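Local coordinates for protein aromatic amino acid beta-eliminating lyase/threonine aldolase (Exiguobacterium sibiricum, PDB 3LWS) that belongs to the beta-eliminating lyase family of pyridoxal-phosphate enzymes, with its cofactor covalently bound, and assembles as a dimer, at residues A[29-43]-A[236-250]. Numbering follows the deposited sequence.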
ATOM      1  N   THR A  29       0.846 -17.413   9.647  1.00 23.23           N
ATOM      2  CA  THR A  29       1.503 -18.592   9.138  1.00 22.17           C
ATOM      3  C   THR A  29       2.762 -18.243   8.324  1.00 23.24           C
ATOM      4  O   THR A  29       3.788 -18.875   8.509  1.00 23.42           O
ATOM      5  CB  THR A  29       0.602 -19.451   8.296  1.00 22.45           C
ATOM      6  OG1 THR A  29      -0.496 -19.894   9.085  1.00 22.62           O
ATOM      7  CG2 THR A  29       1.375 -20.672   7.769  1.00 19.55           C
ATOM      8  N   ALA A  30       2.684 -17.258   7.432  1.00 22.88           N
ATOM      9  CA  ALA A  30       3.874 -16.850   6.637  1.00 22.92           C
ATOM     10  C   ALA A  30       5.056 -16.393   7.526  1.00 21.86           C
ATOM     11  O   ALA A  30       6.226 -16.536   7.185  1.00 25.08           O
ATOM     12  CB  ALA A  30       3.481 -15.709   5.646  1.00 21.46           C
ATOM     13  N   PHE A  31       4.749 -15.806   8.669  1.00 22.57           N
ATOM     14  CA  PHE A  31       5.779 -15.251   9.549  1.00 22.73           C
ATOM     15  C   PHE A  31       6.300 -16.149  10.699  1.00 23.45           C
ATOM     16  O   PHE A  31       7.352 -15.840  11.317  1.00 22.23           O
ATOM     17  CB  PHE A  31       5.283 -13.940  10.112  1.00 21.54           C
ATOM     18  CG  PHE A  31       5.520 -12.789   9.188  1.00 22.21           C
ATOM     19  CD1 PHE A  31       4.642 -12.528   8.140  1.00 20.65           C
ATOM     20  CD2 PHE A  31       6.624 -11.970   9.367  1.00 21.90           C
ATOM     21  CE1 PHE A  31       4.862 -11.465   7.277  1.00 19.63           C
ATOM     22  CE2 PHE A  31       6.853 -10.923   8.507  1.00 22.34           C
ATOM     23  CZ  PHE A  31       5.963 -10.670   7.459  1.00 19.39           C
ATOM     24  N   ALA A  32       5.602 -17.244  10.963  1.00 23.89           N
ATOM     25  CA  ALA A  32       5.838 -18.041  12.194  1.00 25.37           C
ATOM     26  C   ALA A  32       7.275 -18.547  12.374  1.00 25.50           C
ATOM     27  O   ALA A  32       7.718 -18.786  13.496  1.00 29.22           O
ATOM     28  CB  ALA A  32       4.804 -19.208  12.296  1.00 23.38           C
ATOM     29  N   ALA A  33       8.009 -18.686  11.285  1.00 25.60           N
ATOM     30  CA  ALA A  33       9.387 -19.119  11.325  1.00 26.69           C
ATOM     31  C   ALA A  33      10.379 -17.988  10.950  1.00 25.10           C
ATOM     32  O   ALA A  33      11.569 -18.244  10.767  1.00 26.37           O
ATOM     33  CB  ALA A  33       9.552 -20.313  10.394  1.00 24.85           C
ATOM     34  N   VAL A  34       9.888 -16.752  10.837  1.00 22.87           N
ATOM     35  CA  VAL A  34      10.726 -15.628  10.475  1.00 21.53           C
ATOM     36  C   VAL A  34      11.312 -15.026  11.765  1.00 21.91           C
ATOM     37  O   VAL A  34      10.577 -14.671  12.685  1.00 22.18           O
ATOM     38  CB  VAL A  34       9.941 -14.616   9.594  1.00 22.68           C
ATOM     39  CG1 VAL A  34      10.707 -13.366   9.358  1.00 21.27           C
ATOM     40  CG2 VAL A  34       9.565 -15.275   8.240  1.00 22.54           C
ATOM     41  N   ALA A  35      12.639 -14.919  11.813  1.00 22.80           N
ATOM     42  CA  ALA A  35      13.370 -14.352  12.956  1.00 22.34           C
ATOM     43  C   ALA A  35      12.895 -12.957  13.283  1.00 23.00           C
ATOM     44  O   ALA A  35      12.838 -12.119  12.390  1.00 24.52           O
ATOM     45  CB  ALA A  35      14.913 -14.330  12.650  1.00 20.87           C
ATOM     46  N   ASP A  36      12.592 -12.671  14.559  1.00 24.22           N
ATOM     47  CA  ASP A  36      12.169 -11.316  14.948  1.00 25.03           C
ATOM     48  C   ASP A  36      13.238 -10.286  14.561  1.00 25.07           C
ATOM     49  O   ASP A  36      12.924  -9.134  14.301  1.00 25.43           O
ATOM     50  CB  ASP A  36      11.939 -11.159  16.438  1.00 25.57           C
ATOM     51  CG  ASP A  36      10.702 -11.857  16.959  1.00 31.04           C
ATOM     52  OD1 ASP A  36       9.696 -12.064  16.238  1.00 32.80           O
ATOM     53  OD2 ASP A  36      10.750 -12.177  18.166  1.00 38.64           O
ATOM     54  N   GLU A  37      14.498 -10.708  14.496  1.00 25.01           N
ATOM     55  CA  GLU A  37      15.590  -9.784  14.238  1.00 25.62           C
ATOM     56  C   GLU A  37      15.798  -9.488  12.746  1.00 23.98           C
ATOM     57  O   GLU A  37      16.588  -8.645  12.416  1.00 25.30           O
ATOM     58  CB  GLU A  37      16.897 -10.298  14.889  1.00 27.87           C
ATOM     59  CG  GLU A  37      16.787 -10.588  16.411  1.00 34.65           C
ATOM     60  CD  GLU A  37      15.969 -11.848  16.762  1.00 39.54           C
ATOM     61  OE1 GLU A  37      15.910 -12.815  15.959  1.00 40.82           O
ATOM     62  OE2 GLU A  37      15.371 -11.866  17.855  1.00 43.72           O
HETATM   63  N   MSE A  38      15.084 -10.133  11.835  1.00 23.24           N
HETATM   64  CA  MSE A  38      15.245  -9.781  10.409  1.00 23.09           C
HETATM   65  C   MSE A  38      14.946  -8.292  10.157  1.00 22.56           C
HETATM   66  O   MSE A  38      13.880  -7.807  10.555  1.00 20.99           O
HETATM   67  CB  MSE A  38      14.343 -10.648   9.530  1.00 21.56           C
HETATM   68  CG  MSE A  38      14.863 -10.783   8.085  1.00 31.68           C
HETATM   69 SE   MSE A  38      13.590 -11.688   6.918  0.75 47.28          SE
HETATM   70  CE  MSE A  38      14.833 -12.692   5.762  1.00 36.85           C
ATOM     71  N   ALA A  39      15.890  -7.567   9.514  1.00 21.70           N
ATOM     72  CA  ALA A  39      15.701  -6.142   9.240  1.00 21.15           C
ATOM     73  C   ALA A  39      14.653  -5.918   8.143  1.00 21.63           C
ATOM     74  O   ALA A  39      14.552  -6.656   7.149  1.00 22.99           O
ATOM     75  CB  ALA A  39      17.055  -5.411   8.876  1.00 22.27           C
ATOM     76  N   SER A  40      13.891  -4.865   8.328  1.00 22.78           N
ATOM     77  CA  SER A  40      12.881  -4.473   7.385  1.00 22.25           C
ATOM     78  C   SER A  40      13.532  -3.891   6.183  1.00 23.30           C
ATOM     79  O   SER A  40      14.641  -3.397   6.257  1.00 20.67           O
ATOM     80  CB  SER A  40      11.976  -3.411   7.987  1.00 23.07           C
ATOM     81  OG  SER A  40      11.224  -2.745   6.972  1.00 24.83           O
ATOM     82  N   ASP A  41      12.786  -3.909   5.083  1.00 23.43           N
ATOM     83  CA  ASP A  41      13.081  -3.090   3.923  1.00 21.20           C
ATOM     84  C   ASP A  41      12.998  -1.617   4.315  1.00 22.36           C
ATOM     85  O   ASP A  41      12.491  -1.272   5.395  1.00 21.96           O
ATOM     86  CB  ASP A  41      12.114  -3.418   2.767  1.00 22.17           C
ATOM     87  CG  ASP A  41      10.635  -3.223   3.149  1.00 21.46           C
ATOM     88  OD1 ASP A  41      10.206  -3.707   4.236  1.00 20.64           O
ATOM     89  OD2 ASP A  41       9.895  -2.560   2.379  1.00 23.89           O
ATOM     90  N   GLN A  42      13.530  -0.732   3.465  1.00 23.06           N
ATOM     91  CA  GLN A  42      13.381   0.705   3.722  1.00 24.90           C
ATOM     92  C   GLN A  42      13.168   1.509   2.441  1.00 24.17           C
ATOM     93  O   GLN A  42      14.037   1.588   1.567  1.00 24.97           O
ATOM     94  CB  GLN A  42      14.542   1.274   4.537  1.00 25.01           C
ATOM     95  CG  GLN A  42      14.274   2.682   5.027  1.00 33.98           C
ATOM     96  CD  GLN A  42      15.096   3.085   6.255  1.00 41.14           C
ATOM     97  OE1 GLN A  42      15.106   2.381   7.264  1.00 43.23           O
ATOM     98  NE2 GLN A  42      15.753   4.241   6.177  1.00 39.94           N
ATOM     99  N   TYR A  43      11.986   2.097   2.360  1.00 23.50           N
ATOM    100  CA  TYR A  43      11.535   2.862   1.192  1.00 23.07           C
ATOM    101  C   TYR A  43      12.067   2.325  -0.143  1.00 22.08           C
ATOM    102  O   TYR A  43      12.661   3.070  -0.937  1.00 19.39           O
ATOM    103  CB  TYR A  43      11.900   4.345   1.324  1.00 20.85           C
ATOM    104  CG  TYR A  43      11.355   5.043   2.534  1.00 23.75           C
ATOM    105  CD1 TYR A  43       9.994   5.359   2.633  1.00 23.26           C
ATOM    106  CD2 TYR A  43      12.214   5.428   3.592  1.00 23.36           C
ATOM    107  CE1 TYR A  43       9.500   6.002   3.737  1.00 24.85           C
ATOM    108  CE2 TYR A  43      11.717   6.057   4.714  1.00 27.77           C
ATOM    109  CZ  TYR A  43      10.366   6.347   4.778  1.00 23.52           C
ATOM    110  OH  TYR A  43       9.893   6.997   5.863  1.00 23.79           O
ATOM    111  N   ASP A 236       5.492   3.737  -2.032  1.00 19.96           N
ATOM    112  CA  ASP A 236       6.870   3.465  -1.618  1.00 20.05           C
ATOM    113  C   ASP A 236       6.852   3.576  -0.098  1.00 21.21           C
ATOM    114  O   ASP A 236       7.368   4.541   0.519  1.00 21.37           O
ATOM    115  CB  ASP A 236       7.834   4.471  -2.293  1.00 19.82           C
ATOM    116  CG  ASP A 236       9.289   4.164  -2.061  1.00 24.44           C
ATOM    117  OD1 ASP A 236       9.670   3.032  -1.828  1.00 29.87           O
ATOM    118  OD2 ASP A 236      10.084   5.105  -2.151  1.00 26.37           O
ATOM    119  N   LEU A 237       6.193   2.586   0.507  1.00 21.84           N
ATOM    120  CA  LEU A 237       6.020   2.574   1.941  1.00 22.58           C
ATOM    121  C   LEU A 237       7.400   2.343   2.560  1.00 22.85           C
ATOM    122  O   LEU A 237       8.257   1.672   1.967  1.00 22.40           O
ATOM    123  CB  LEU A 237       5.022   1.479   2.377  1.00 20.92           C
ATOM    124  CG  LEU A 237       3.547   1.923   2.388  1.00 25.28           C
ATOM    125  CD1 LEU A 237       3.110   2.557   1.075  1.00 23.34           C
ATOM    126  CD2 LEU A 237       2.573   0.795   2.786  1.00 17.96           C
ATOM    127  N   ILE A 238       7.608   2.889   3.749  1.00 23.47           N
ATOM    128  CA  ILE A 238       8.837   2.581   4.499  1.00 23.16           C
ATOM    129  C   ILE A 238       9.065   1.075   4.618  1.00 23.07           C
ATOM    130  O   ILE A 238      10.215   0.624   4.471  1.00 23.46           O
ATOM    131  CB  ILE A 238       8.839   3.211   5.919  1.00 23.23           C
ATOM    132  CG1 ILE A 238      10.175   2.912   6.621  1.00 28.79           C
ATOM    133  CG2 ILE A 238       7.570   2.777   6.720  1.00 22.32           C
ATOM    134  CD1 ILE A 238      10.599   3.960   7.617  1.00 30.02           C
ATOM    135  N   SER A 239       7.977   0.318   4.874  1.00 22.74           N
ATOM    136  CA  SER A 239       8.048  -1.134   5.136  1.00 20.77           C
ATOM    137  C   SER A 239       6.930  -1.891   4.370  1.00 18.34           C
ATOM    138  O   SER A 239       5.763  -1.775   4.696  1.00 19.33           O
ATOM    139  CB  SER A 239       7.908  -1.435   6.643  1.00 21.89           C
ATOM    140  OG  SER A 239       8.991  -0.977   7.419  1.00 22.40           O
ATOM    141  N   LEU A 240       7.310  -2.601   3.316  1.00 18.46           N
ATOM    142  CA  LEU A 240       6.430  -3.476   2.575  1.00 18.33           C
ATOM    143  C   LEU A 240       6.718  -4.960   2.841  1.00 18.99           C
ATOM    144  O   LEU A 240       6.136  -5.813   2.154  1.00 18.02           O
ATOM    145  CB  LEU A 240       6.533  -3.190   1.074  1.00 17.71           C
ATOM    146  CG  LEU A 240       5.847  -1.960   0.509  1.00 17.55           C
ATOM    147  CD1 LEU A 240       6.166  -1.838  -0.980  1.00 21.47           C
ATOM    148  CD2 LEU A 240       4.348  -1.984   0.696  1.00 18.18           C
ATOM    149  N   TYR A 241       7.598  -5.278   3.811  1.00 18.15           N
ATOM    150  CA  TYR A 241       7.880  -6.686   4.126  1.00 18.94           C
ATOM    151  C   TYR A 241       6.625  -7.499   4.498  1.00 18.49           C
ATOM    152  O   TYR A 241       6.523  -8.643   4.079  1.00 17.09           O
ATOM    153  CB  TYR A 241       8.980  -6.872   5.212  1.00 19.33           C
ATOM    154  CG  TYR A 241       8.638  -6.416   6.621  1.00 17.26           C
ATOM    155  CD1 TYR A 241       8.012  -7.275   7.541  1.00 17.60           C
ATOM    156  CD2 TYR A 241       8.970  -5.148   7.057  1.00 19.04           C
ATOM    157  CE1 TYR A 241       7.679  -6.847   8.828  1.00 18.04           C
ATOM    158  CE2 TYR A 241       8.686  -4.731   8.356  1.00 18.24           C
ATOM    159  CZ  TYR A 241       8.046  -5.585   9.225  1.00 16.97           C
ATOM    160  OH  TYR A 241       7.804  -5.161  10.488  1.00 19.89           O
ATOM    161  N   PRO A 242       5.654  -6.905   5.237  1.00 18.66           N
ATOM    162  CA  PRO A 242       4.522  -7.747   5.601  1.00 19.00           C
ATOM    163  C   PRO A 242       3.849  -8.416   4.389  1.00 19.52           C
ATOM    164  O   PRO A 242       3.351  -9.557   4.510  1.00 19.43           O
ATOM    165  CB  PRO A 242       3.576  -6.779   6.336  1.00 19.04           C
ATOM    166  CG  PRO A 242       4.441  -5.715   6.843  1.00 21.01           C
ATOM    167  CD  PRO A 242       5.451  -5.522   5.715  1.00 19.07           C
ATOM    168  N   TYR A 243       3.878  -7.736   3.235  1.00 16.52           N
ATOM    169  CA  TYR A 243       3.415  -8.341   2.012  1.00 17.38           C
ATOM    170  C   TYR A 243       4.479  -9.098   1.265  1.00 18.25           C
ATOM    171  O   TYR A 243       4.124 -10.030   0.583  1.00 18.63           O
ATOM    172  CB  TYR A 243       2.811  -7.329   1.060  1.00 18.43           C
ATOM    173  CG  TYR A 243       1.645  -6.609   1.646  1.00 19.54           C
ATOM    174  CD1 TYR A 243       0.469  -7.277   1.970  1.00 21.62           C
ATOM    175  CD2 TYR A 243       1.694  -5.247   1.854  1.00 29.61           C
ATOM    176  CE1 TYR A 243      -0.619  -6.594   2.508  1.00 18.67           C
ATOM    177  CE2 TYR A 243       0.607  -4.563   2.372  1.00 32.37           C
ATOM    178  CZ  TYR A 243      -0.535  -5.237   2.710  1.00 26.46           C
ATOM    179  OH  TYR A 243      -1.624  -4.537   3.224  1.00 26.45           O
ATOM    180  N   ILE A 244       5.759  -8.724   1.379  1.00 18.67           N
ATOM    181  CA  ILE A 244       6.809  -9.427   0.612  1.00 19.35           C
ATOM    182  C   ILE A 244       7.150 -10.799   1.182  1.00 18.66           C
ATOM    183  O   ILE A 244       7.313 -11.763   0.438  1.00 19.51           O
ATOM    184  CB  ILE A 244       8.102  -8.578   0.475  1.00 18.98           C
ATOM    185  CG1 ILE A 244       7.821  -7.295  -0.303  1.00 20.50           C
ATOM    186  CG2 ILE A 244       9.193  -9.316  -0.291  1.00 17.45           C
ATOM    187  CD1 ILE A 244       8.921  -6.312  -0.177  1.00 19.50           C
ATOM    188  N   VAL A 245       7.256 -10.887   2.492  1.00 20.01           N
ATOM    189  CA  VAL A 245       7.585 -12.143   3.170  1.00 19.70           C
ATOM    190  C   VAL A 245       6.441 -13.145   2.928  1.00 21.50           C
ATOM    191  O   VAL A 245       6.668 -14.317   2.562  1.00 20.11           O
ATOM    192  CB  VAL A 245       7.704 -11.903   4.680  1.00 20.66           C
ATOM    193  CG1 VAL A 245       7.739 -13.220   5.443  1.00 15.81           C
ATOM    194  CG2 VAL A 245       8.912 -10.948   5.031  1.00 20.80           C
ATOM    195  N   SER A 246       5.208 -12.672   3.143  1.00 19.91           N
ATOM    196  CA  SER A 246       4.029 -13.508   2.912  1.00 18.31           C
ATOM    197  C   SER A 246       3.934 -13.928   1.453  1.00 18.70           C
ATOM    198  O   SER A 246       3.759 -15.117   1.181  1.00 19.13           O
ATOM    199  CB  SER A 246       2.747 -12.860   3.417  1.00 19.27           C
ATOM    200  OG  SER A 246       2.545 -11.541   2.910  1.00 19.48           O
ATOM    201  N   ALA A 247       4.131 -12.979   0.521  1.00 19.02           N
ATOM    202  CA  ALA A 247       4.129 -13.254  -0.926  1.00 16.79           C
ATOM    203  C   ALA A 247       5.087 -14.362  -1.312  1.00 20.01           C
ATOM    204  O   ALA A 247       4.716 -15.331  -1.993  1.00 21.31           O
ATOM    205  CB  ALA A 247       4.493 -11.961  -1.701  1.00 15.49           C
ATOM    206  N   ASP A 248       6.328 -14.241  -0.851  1.00 20.61           N
ATOM    207  CA  ASP A 248       7.350 -15.247  -1.121  1.00 21.48           C
ATOM    208  C   ASP A 248       7.022 -16.605  -0.508  1.00 21.13           C
ATOM    209  O   ASP A 248       7.208 -17.619  -1.166  1.00 22.60           O
ATOM    210  CB  ASP A 248       8.713 -14.775  -0.578  1.00 20.93           C
ATOM    211  CG  ASP A 248       9.885 -15.289  -1.403  1.00 22.71           C
ATOM    212  OD1 ASP A 248       9.681 -15.836  -2.492  1.00 23.30           O
ATOM    213  OD2 ASP A 248      11.009 -15.105  -0.969  1.00 26.92           O
ATOM    214  N   TYR A 249       6.545 -16.609   0.742  1.00 20.19           N
ATOM    215  CA  TYR A 249       6.096 -17.835   1.411  1.00 21.14           C
ATOM    216  C   TYR A 249       5.007 -18.566   0.652  1.00 20.35           C
ATOM    217  O   TYR A 249       5.086 -19.796   0.524  1.00 19.03           O
ATOM    218  CB  TYR A 249       5.567 -17.556   2.825  1.00 20.55           C
ATOM    219  CG  TYR A 249       5.069 -18.789   3.563  1.00 20.66           C
ATOM    220  CD1 TYR A 249       5.895 -19.489   4.430  1.00 20.73           C
ATOM    221  CD2 TYR A 249       3.758 -19.233   3.428  1.00 22.32           C
ATOM    222  CE1 TYR A 249       5.448 -20.640   5.089  1.00 24.65           C
ATOM    223  CE2 TYR A 249       3.302 -20.392   4.110  1.00 23.99           C
ATOM    224  CZ  TYR A 249       4.166 -21.067   4.936  1.00 25.57           C
ATOM    225  OH  TYR A 249       3.730 -22.171   5.614  1.00 20.76           O
ATOM    226  N   TYR A 250       3.959 -17.848   0.202  1.00 19.95           N
ATOM    227  CA  TYR A 250       2.862 -18.547  -0.527  1.00 20.40           C
ATOM    228  C   TYR A 250       3.302 -18.928  -1.922  1.00 18.55           C
ATOM    229  O   TYR A 250       2.838 -19.926  -2.470  1.00 21.42           O
ATOM    230  CB  TYR A 250       1.539 -17.770  -0.453  1.00 18.28           C
ATOM    231  CG  TYR A 250       1.028 -17.833   0.966  1.00 18.95           C
ATOM    232  CD1 TYR A 250       0.537 -19.024   1.493  1.00 20.43           C
ATOM    233  CD2 TYR A 250       1.088 -16.736   1.807  1.00 19.09           C
ATOM    234  CE1 TYR A 250       0.125 -19.107   2.786  1.00 17.91           C
ATOM    235  CE2 TYR A 250       0.669 -16.816   3.106  1.00 17.88           C
ATOM    236  CZ  TYR A 250       0.210 -17.997   3.594  1.00 18.67           C
ATOM    237  OH  TYR A 250      -0.230 -18.074   4.887  1.00 19.64           O
TER
HETATM  238  O   HOH W   1       9.587  -0.510   0.675  1.00 15.69           O
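Asp41 OD2 is gripped by two donors. Leu240 N donates to the syn lone pair of Asp41 OD2 at 2.7 Å, nearly straight at 173°. A water gives it a second bond and links it to Leu237 O. Asp41 OD1 takes a weak bond from Tyr241 N. Leu240 is the N-cap residue of helix 241-254, so a carboxylate from a distant part of the chain holds amides at the helix start. The helix dipole probably favours its negative charge. Asp41 chi1 of 58° sets CG between the backbone N and the carbonyl carbon, turned to those amides. Next along, Tyr43 N bonds to Ile238 O at 3.1 Å. The Tyr43 ring lays one face over Ile238 CA, a CH-pi contact of 3.8 Å to the centroid. Its hydroxyl bonds to Tyr205 of the second subunit. Along the helix, Phe31 fits as a knob among Tyr241, Pro242, Val245 and Ser246. Val245 CG1 lies over one ring face, and Pro242 O meets the edge in plane. Further on, Ala30 CA sits over the Tyr249 ring, 4.0 Å from its centroid. Helix 24-31 and strand 41-42 thus both meet helix 241-254, while its Ile244 packs on helix 49-60 and strand 64-68.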